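Local structure of KLLA0C04147p (5H2D) at residues 233-241 / 253-263; 92-101 / 307-317. The protein binds ergosterol through its oxysterol-binding-protein-related (ORD) domain, the part described here, and probably transfers sterols between membranes. All blocks are in the same frame, centred on the assembly; numbering follows the deposited sequence.

Contact 1: residues 233-241 / 253-263; sequences TGDYCMIHF and EVKGEVYNAKG
Y236 and Y259, M238 and E257, and H240 and K255 are the hydrogen-bonded pairs of an antiparallel beta hairpin, and they illustrate how backbone and side-chain bonding can reinforce one another. Six N-H...O=C bonds join the strands 236-241 and 253-259. That from Y259 N to Y236 O measures 2.8 Å. The longest, from K255 N to H240 O, measures 3.2 Å. In the non-hydrogen-bonded pairs between them, CA-H...O contacts fill in, G256 CA lying 3.0 Å from M238 O.

The polar side-chain bond of the hairpin runs diagonally. H240 NE2 donates to E257 OE1 (2.8 Å, 163° at the hydrogen), which receives it on its syn lone pair close to the imidazole plane. The glutamate chain bends at chi2 (81°), which folds its carboxylate back toward the ring instead of letting it extend from the strand. On the other ring nitrogen, ND1 is bonded to D225 of the neighbouring strand, and this second bond helps fix the rotation of the imidazole.

Aromatic contacts lie on the same face. The Y236 and Y259 rings are nearly parallel (18°) but slid apart, so that they barely overlap: Y259 CB sits over one face of Y236, 3.8 Å from the centroid, and the rims meet at Y236 CE2 and Y259 CD2. The opposite face, carrying C237, I239, F241, V254 and V258, is apolar. There V254 CG2 stands almost centrally above the F241 ring, a CH-pi contact of 4.0 Å to the centroid, and also meets I239 CG2.

The chemistry is thus divided between two faces: an apolar one whose C237, I239 and V258 pack on helix 95-108, while F241 and V254 pack on W273, and one where D225, H240 and E257 form a hydrogen-bonded chain across three adjacent strands.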
# COMPACT_ATOMS: atom_id res chain seq x y z
N THR A 233 20.23 14.03 3.79
CA THR A 233 20.99 14.29 5.03
C THR A 233 22.41 13.68 5.25
O THR A 233 23.26 14.38 5.78
CB THR A 233 20.14 13.96 6.28
OG1 THR A 233 19.56 12.65 6.17
CG2 THR A 233 19.04 15.01 6.45
N GLY A 234 22.71 12.42 4.91
CA GLY A 234 21.81 11.38 4.47
C GLY A 234 21.86 10.21 5.45
O GLY A 234 22.68 9.28 5.37
N ASP A 235 20.96 10.29 6.43
CA ASP A 235 20.73 9.21 7.37
C ASP A 235 20.23 7.95 6.64
O ASP A 235 19.79 8.00 5.49
CB ASP A 235 19.70 9.66 8.40
CG ASP A 235 20.02 11.04 8.96
OD1 ASP A 235 21.17 11.24 9.39
OD2 ASP A 235 19.13 11.92 8.97
N TYR A 236 20.32 6.81 7.31
CA TYR A 236 19.82 5.58 6.71
C TYR A 236 19.37 4.62 7.81
O TYR A 236 19.79 4.72 8.97
CB TYR A 236 20.85 4.90 5.80
CG TYR A 236 22.15 4.53 6.50
CD1 TYR A 236 23.15 5.48 6.70
CD2 TYR A 236 22.38 3.23 6.93
CE1 TYR A 236 24.34 5.15 7.34
CE2 TYR A 236 23.57 2.89 7.57
CZ TYR A 236 24.54 3.86 7.77
OH TYR A 236 25.72 3.52 8.40
N CYS A 237 18.51 3.68 7.43
CA CYS A 237 17.92 2.76 8.39
C CYS A 237 17.89 1.36 7.78
O CYS A 237 17.51 1.20 6.62
CB CYS A 237 16.50 3.21 8.78
SG CYS A 237 15.57 2.00 9.76
N MET A 238 18.30 0.37 8.57
CA MET A 238 18.23 -1.04 8.19
C MET A 238 17.09 -1.69 8.97
O MET A 238 17.02 -1.56 10.20
CB MET A 238 19.54 -1.76 8.50
CG MET A 238 20.79 -1.09 7.96
SD MET A 238 20.81 -0.97 6.16
CE MET A 238 20.38 -2.64 5.68
N ILE A 239 16.19 -2.37 8.25
CA ILE A 239 15.06 -3.07 8.84
C ILE A 239 15.15 -4.55 8.50
O ILE A 239 15.42 -4.92 7.35
CB ILE A 239 13.71 -2.51 8.35
CG1 ILE A 239 13.71 -0.99 8.47
CG2 ILE A 239 12.55 -3.19 9.11
CD1 ILE A 239 12.39 -0.35 8.05
N HIS A 240 14.87 -5.40 9.48
CA HIS A 240 14.98 -6.84 9.29
C HIS A 240 13.65 -7.49 9.67
O HIS A 240 13.31 -7.55 10.86
CB HIS A 240 16.14 -7.41 10.12
CG HIS A 240 17.33 -6.49 10.16
ND1 HIS A 240 18.30 -6.50 9.19
CD2 HIS A 240 17.67 -5.52 11.03
CE1 HIS A 240 19.21 -5.58 9.47
NE2 HIS A 240 18.85 -4.97 10.58
N PHE A 241 12.90 -7.95 8.66
CA PHE A 241 11.73 -8.80 8.86
C PHE A 241 12.21 -10.24 8.90
O PHE A 241 12.69 -10.77 7.90
CB PHE A 241 10.71 -8.63 7.73
CG PHE A 241 10.00 -7.30 7.72
CD1 PHE A 241 10.59 -6.19 7.13
CD2 PHE A 241 8.72 -7.19 8.23
CE1 PHE A 241 9.93 -4.97 7.10
CE2 PHE A 241 8.04 -5.98 8.19
CZ PHE A 241 8.65 -4.86 7.62
N GLU A 253 8.65 -11.29 14.08
CA GLU A 253 9.62 -10.34 14.62
C GLU A 253 10.13 -9.37 13.57
O GLU A 253 10.38 -9.73 12.41
CB GLU A 253 10.79 -11.10 15.24
CG GLU A 253 10.33 -12.03 16.35
CD GLU A 253 11.46 -12.86 16.92
OE1 GLU A 253 12.64 -12.50 16.68
OE2 GLU A 253 11.17 -13.87 17.59
N VAL A 254 10.27 -8.12 13.98
CA VAL A 254 10.90 -7.09 13.16
C VAL A 254 11.79 -6.26 14.06
O VAL A 254 11.46 -6.02 15.23
CB VAL A 254 9.85 -6.23 12.42
CG1 VAL A 254 8.97 -5.48 13.41
CG2 VAL A 254 10.53 -5.28 11.42
N LYS A 255 12.95 -5.87 13.55
CA LYS A 255 13.90 -5.02 14.26
C LYS A 255 14.54 -4.07 13.26
O LYS A 255 14.64 -4.39 12.08
CB LYS A 255 15.02 -5.80 14.97
CG LYS A 255 14.70 -7.23 15.35
CD LYS A 255 15.89 -7.87 16.09
CE LYS A 255 17.17 -7.80 15.27
NZ LYS A 255 17.12 -8.69 14.07
N GLY A 256 14.99 -2.92 13.75
CA GLY A 256 15.66 -1.98 12.87
C GLY A 256 16.64 -1.13 13.64
O GLY A 256 16.59 -1.02 14.87
N GLU A 257 17.55 -0.51 12.88
CA GLU A 257 18.57 0.38 13.42
C GLU A 257 18.64 1.63 12.55
O GLU A 257 18.66 1.51 11.32
CB GLU A 257 19.94 -0.31 13.47
CG GLU A 257 19.95 -1.65 14.18
CD GLU A 257 19.46 -2.81 13.31
OE1 GLU A 257 19.79 -2.84 12.10
OE2 GLU A 257 18.75 -3.68 13.84
N VAL A 258 18.68 2.80 13.18
CA VAL A 258 18.70 4.09 12.50
C VAL A 258 20.07 4.73 12.70
O VAL A 258 20.51 4.91 13.85
CB VAL A 258 17.60 5.03 13.01
CG1 VAL A 258 17.61 6.34 12.23
CG2 VAL A 258 16.23 4.36 12.92
N TYR A 259 20.72 5.10 11.60
CA TYR A 259 22.06 5.67 11.64
C TYR A 259 22.06 7.08 11.09
O TYR A 259 21.33 7.40 10.14
CB TYR A 259 23.04 4.82 10.83
CG TYR A 259 23.15 3.39 11.30
CD1 TYR A 259 24.09 3.03 12.27
CD2 TYR A 259 22.33 2.40 10.78
CE1 TYR A 259 24.21 1.73 12.69
CE2 TYR A 259 22.44 1.09 11.20
CZ TYR A 259 23.38 0.75 12.16
OH TYR A 259 23.48 -0.55 12.58
N ASN A 260 22.91 7.94 11.67
CA ASN A 260 23.19 9.23 11.06
C ASN A 260 24.16 9.03 9.90
O ASN A 260 24.63 7.93 9.61
CB ASN A 260 23.69 10.23 12.10
CG ASN A 260 25.03 9.83 12.72
OD1 ASN A 260 25.94 9.39 12.03
ND2 ASN A 260 25.13 9.98 14.03
N ALA A 261 24.47 10.12 9.19
CA ALA A 261 25.25 10.02 7.96
C ALA A 261 26.68 9.55 8.20
O ALA A 261 27.31 9.04 7.27
CB ALA A 261 25.26 11.37 7.24
N LYS A 262 27.21 9.71 9.41
CA LYS A 262 28.54 9.22 9.74
C LYS A 262 28.52 7.79 10.28
O LYS A 262 29.53 7.33 10.82
CB LYS A 262 29.23 10.16 10.73
CG LYS A 262 29.42 11.57 10.19
CD LYS A 262 30.07 11.53 8.81
CE LYS A 262 30.10 12.91 8.16
NZ LYS A 262 31.01 13.85 8.86
N GLY A 263 27.40 7.09 10.15
CA GLY A 263 27.33 5.73 10.64
C GLY A 263 27.14 5.59 12.13
O GLY A 263 27.25 4.48 12.65
O HOH W 1 22.96 12.99 9.92
O HOH W 2 14.12 -9.72 12.70

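Contact 2: residues 92-101 / 307-317; sequences FEDSTLRLLY and GPKYDGTRFNV
Y310, Y101 and P308 bury more surface here than any other residue, and together they exemplify how a remote loop and the strand after it can be fastened to the first turns of a helix by one polar bond and a set of apolar contacts. Y310 reaches the helix with the end of its ring: its OH donates to D94 OD2 (2.7 Å) on the anti lone pair, with carboxylate and ring planes 34° apart. The same carboxylate is the N-cap of helix 95-108, since D94 OD1 accepts from T96 N (3.0 Å) and from T96 OG1, both from one face of its plane. A water joins E93 OE2, D94 N and Y310 OH, while L97 CD2 packs against the hydroxyl end of Y310. Exchanging D94 for an alanine would probably leave the Y310 hydroxyl without its acceptor and the first turn of the helix without its side-chain cap.

P308 is gripped from several directions. Its CG meets F92 CZ at 3.5 Å and lies 3.3 Å from Y101 OH, and its CB faces the two methyls of L97. With CG beside its backbone N (chi1 -83°), Y101 sends its ring out from the helix, the edge of F92 pointing at CE2 into the centre of one face; the hydroxyl end then reaches P308, F315 and V317. Farther along, L100 CD2 meets the edge of F315 at CZ, 3.9 Å away.

The polar link is thus bordered by apolar packing: one aspartate serves the helix with one oxygen and Y310 with the other, while aromatic, proline and aliphatic groups fill the remainder.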
# COMPACT_ATOMS: atom_id res chain seq x y z
N PHE A 92 9.38 16.38 14.15
CA PHE A 92 10.62 16.23 14.89
C PHE A 92 11.75 17.00 14.21
O PHE A 92 11.99 16.84 13.01
CB PHE A 92 10.98 14.75 15.04
CG PHE A 92 9.91 13.95 15.74
CD1 PHE A 92 9.38 14.38 16.94
CD2 PHE A 92 9.42 12.78 15.18
CE1 PHE A 92 8.38 13.66 17.58
CE2 PHE A 92 8.42 12.05 15.82
CZ PHE A 92 7.90 12.49 17.01
N GLU A 93 12.46 17.84 14.98
CA GLU A 93 13.54 18.62 14.39
C GLU A 93 14.74 17.74 14.04
O GLU A 93 15.49 18.06 13.11
CB GLU A 93 13.95 19.74 15.34
CG GLU A 93 14.34 19.26 16.73
CD GLU A 93 15.76 18.75 16.78
OE1 GLU A 93 16.55 19.11 15.87
OE2 GLU A 93 16.10 17.99 17.72
N ASP A 94 14.91 16.63 14.74
CA ASP A 94 16.04 15.74 14.55
C ASP A 94 15.78 14.83 13.35
O ASP A 94 14.83 14.04 13.36
CB ASP A 94 16.22 14.94 15.84
CG ASP A 94 17.27 13.86 15.74
OD1 ASP A 94 17.95 13.71 14.71
OD2 ASP A 94 17.44 13.14 16.76
N SER A 95 16.62 14.91 12.32
CA SER A 95 16.36 14.15 11.10
C SER A 95 16.39 12.65 11.34
O SER A 95 15.67 11.90 10.68
CB SER A 95 17.35 14.53 10.00
OG SER A 95 18.68 14.18 10.34
N THR A 96 17.23 12.18 12.29
CA THR A 96 17.29 10.74 12.54
C THR A 96 16.03 10.23 13.23
O THR A 96 15.66 9.07 13.05
CB THR A 96 18.52 10.38 13.38
OG1 THR A 96 18.38 10.90 14.72
CG2 THR A 96 19.78 10.94 12.74
N LEU A 97 15.37 11.09 14.02
CA LEU A 97 14.08 10.74 14.62
C LEU A 97 12.96 10.80 13.59
O LEU A 97 12.04 9.97 13.64
CB LEU A 97 13.79 11.66 15.81
CG LEU A 97 12.49 11.46 16.60
CD1 LEU A 97 12.40 10.05 17.17
CD2 LEU A 97 12.37 12.49 17.73
N ARG A 98 13.02 11.73 12.65
CA ARG A 98 12.11 11.65 11.51
C ARG A 98 12.27 10.31 10.81
O ARG A 98 11.27 9.65 10.47
CB ARG A 98 12.35 12.81 10.54
CG ARG A 98 12.16 14.17 11.18
CD ARG A 98 11.84 15.26 10.15
NE ARG A 98 12.99 15.59 9.30
CZ ARG A 98 13.93 16.47 9.64
NH1 ARG A 98 14.94 16.72 8.82
NH2 ARG A 98 13.85 17.09 10.82
N LEU A 99 13.51 9.88 10.59
CA LEU A 99 13.74 8.60 9.91
C LEU A 99 13.19 7.43 10.72
O LEU A 99 12.64 6.49 10.16
CB LEU A 99 15.23 8.42 9.62
CG LEU A 99 15.63 7.13 8.90
CD1 LEU A 99 14.73 6.87 7.68
CD2 LEU A 99 17.09 7.13 8.48
N LEU A 100 13.35 7.47 12.05
CA LEU A 100 12.79 6.40 12.87
C LEU A 100 11.29 6.23 12.61
O LEU A 100 10.79 5.11 12.43
CB LEU A 100 13.04 6.69 14.35
CG LEU A 100 12.38 5.73 15.35
CD1 LEU A 100 12.97 4.32 15.23
CD2 LEU A 100 12.50 6.26 16.77
N TYR A 101 10.56 7.35 12.60
CA TYR A 101 9.12 7.27 12.40
C TYR A 101 8.76 6.93 10.96
O TYR A 101 7.78 6.20 10.73
CB TYR A 101 8.46 8.56 12.89
CG TYR A 101 8.24 8.55 14.39
CD1 TYR A 101 9.32 8.53 15.27
CD2 TYR A 101 6.96 8.55 14.92
CE1 TYR A 101 9.12 8.49 16.64
CE2 TYR A 101 6.75 8.51 16.29
CZ TYR A 101 7.84 8.50 17.14
OH TYR A 101 7.66 8.47 18.51
N GLY A 307 5.53 9.39 23.79
CA GLY A 307 6.30 9.95 22.71
C GLY A 307 7.77 9.64 22.82
O GLY A 307 8.20 8.89 23.71
N PRO A 308 8.58 10.21 21.93
CA PRO A 308 10.00 9.84 21.88
C PRO A 308 10.75 10.26 23.13
O PRO A 308 10.42 11.25 23.79
CB PRO A 308 10.52 10.60 20.65
CG PRO A 308 9.31 11.02 19.90
CD PRO A 308 8.21 11.17 20.88
N LYS A 309 11.79 9.50 23.43
CA LYS A 309 12.64 9.74 24.59
C LYS A 309 14.09 9.73 24.13
O LYS A 309 14.50 8.86 23.35
CB LYS A 309 12.42 8.67 25.68
CG LYS A 309 11.01 8.55 26.19
CD LYS A 309 10.55 9.80 26.93
CE LYS A 309 9.20 9.58 27.59
NZ LYS A 309 8.75 10.74 28.42
N TYR A 310 14.88 10.69 24.62
CA TYR A 310 16.28 10.76 24.26
C TYR A 310 17.21 10.19 25.32
O TYR A 310 18.43 10.14 25.10
CB TYR A 310 16.67 12.22 23.95
CG TYR A 310 16.37 12.64 22.52
CD1 TYR A 310 15.08 13.01 22.14
CD2 TYR A 310 17.37 12.64 21.55
CE1 TYR A 310 14.80 13.39 20.83
CE2 TYR A 310 17.09 13.01 20.24
CZ TYR A 310 15.81 13.38 19.89
OH TYR A 310 15.53 13.76 18.60
N ASP A 311 16.68 9.74 26.45
CA ASP A 311 17.51 9.26 27.55
C ASP A 311 17.81 7.77 27.47
O ASP A 311 18.46 7.24 28.38
CB ASP A 311 16.86 9.60 28.90
CG ASP A 311 15.48 8.99 29.06
OD1 ASP A 311 15.09 8.12 28.25
OD2 ASP A 311 14.77 9.37 30.03
N GLY A 312 17.35 7.08 26.43
CA GLY A 312 17.62 5.66 26.30
C GLY A 312 16.55 4.75 26.85
O GLY A 312 16.67 3.52 26.72
N THR A 313 15.51 5.29 27.48
CA THR A 313 14.39 4.45 27.88
C THR A 313 13.52 4.14 26.66
O THR A 313 13.54 4.85 25.66
CB THR A 313 13.55 5.12 28.97
OG1 THR A 313 13.02 6.35 28.48
CG2 THR A 313 14.40 5.39 30.21
N ARG A 314 12.75 3.06 26.76
CA ARG A 314 11.93 2.63 25.64
C ARG A 314 10.63 3.42 25.57
O ARG A 314 10.07 3.82 26.59
CB ARG A 314 11.62 1.13 25.75
CG ARG A 314 12.83 0.23 25.58
CD ARG A 314 12.42 -1.19 25.21
NE ARG A 314 11.55 -1.80 26.21
CZ ARG A 314 10.23 -1.89 26.10
NH1 ARG A 314 9.51 -2.47 27.06
NH2 ARG A 314 9.62 -1.42 25.02
N PHE A 315 10.15 3.62 24.34
CA PHE A 315 8.86 4.28 24.14
C PHE A 315 8.11 3.57 23.02
O PHE A 315 8.72 3.10 22.06
CB PHE A 315 9.02 5.77 23.82
CG PHE A 315 9.95 6.06 22.67
CD1 PHE A 315 11.32 6.10 22.87
CD2 PHE A 315 9.45 6.31 21.41
CE1 PHE A 315 12.19 6.38 21.83
CE2 PHE A 315 10.31 6.59 20.36
CZ PHE A 315 11.68 6.62 20.56
N ASN A 316 6.79 3.50 23.17
CA ASN A 316 5.94 2.92 22.14
C ASN A 316 5.83 3.86 20.96
O ASN A 316 5.76 5.09 21.12
CB ASN A 316 4.55 2.62 22.70
CG ASN A 316 4.58 1.56 23.78
OD1 ASN A 316 5.40 0.64 23.74
ND2 ASN A 316 3.69 1.68 24.77
N VAL A 317 5.83 3.30 19.75
CA VAL A 317 5.71 4.07 18.53
C VAL A 317 4.48 3.67 17.72
O VAL A 317 3.78 4.54 17.18
CB VAL A 317 6.98 3.96 17.65
CG1 VAL A 317 8.18 4.54 18.38
CG2 VAL A 317 7.24 2.52 17.27
O HOH W 3 13.75 15.76 17.35

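The two contacts lie side by side, their centres about 13 Å apart on the same side of the chain's centre, and illustrate nesting: contact 1, a local hairpin, falls within the long loop of chain closed by contact 2. Both belong to the ORD domain. Helix 95-108 connects them, its first turns meeting 307-317 in contact 2 while S95 probably hydrogen-bonds D235 (OG to OD2, 2.7 Å) and L99 CD2 packs on the 233-241 segment. Antiparallel strand pairings lead from 253-259 through 265-272 and 276-281 to 314-319. One helix thus ties together strands distant in sequence. The side chain of F241, in contact 1, is about 9 Å from the bound ergosterol.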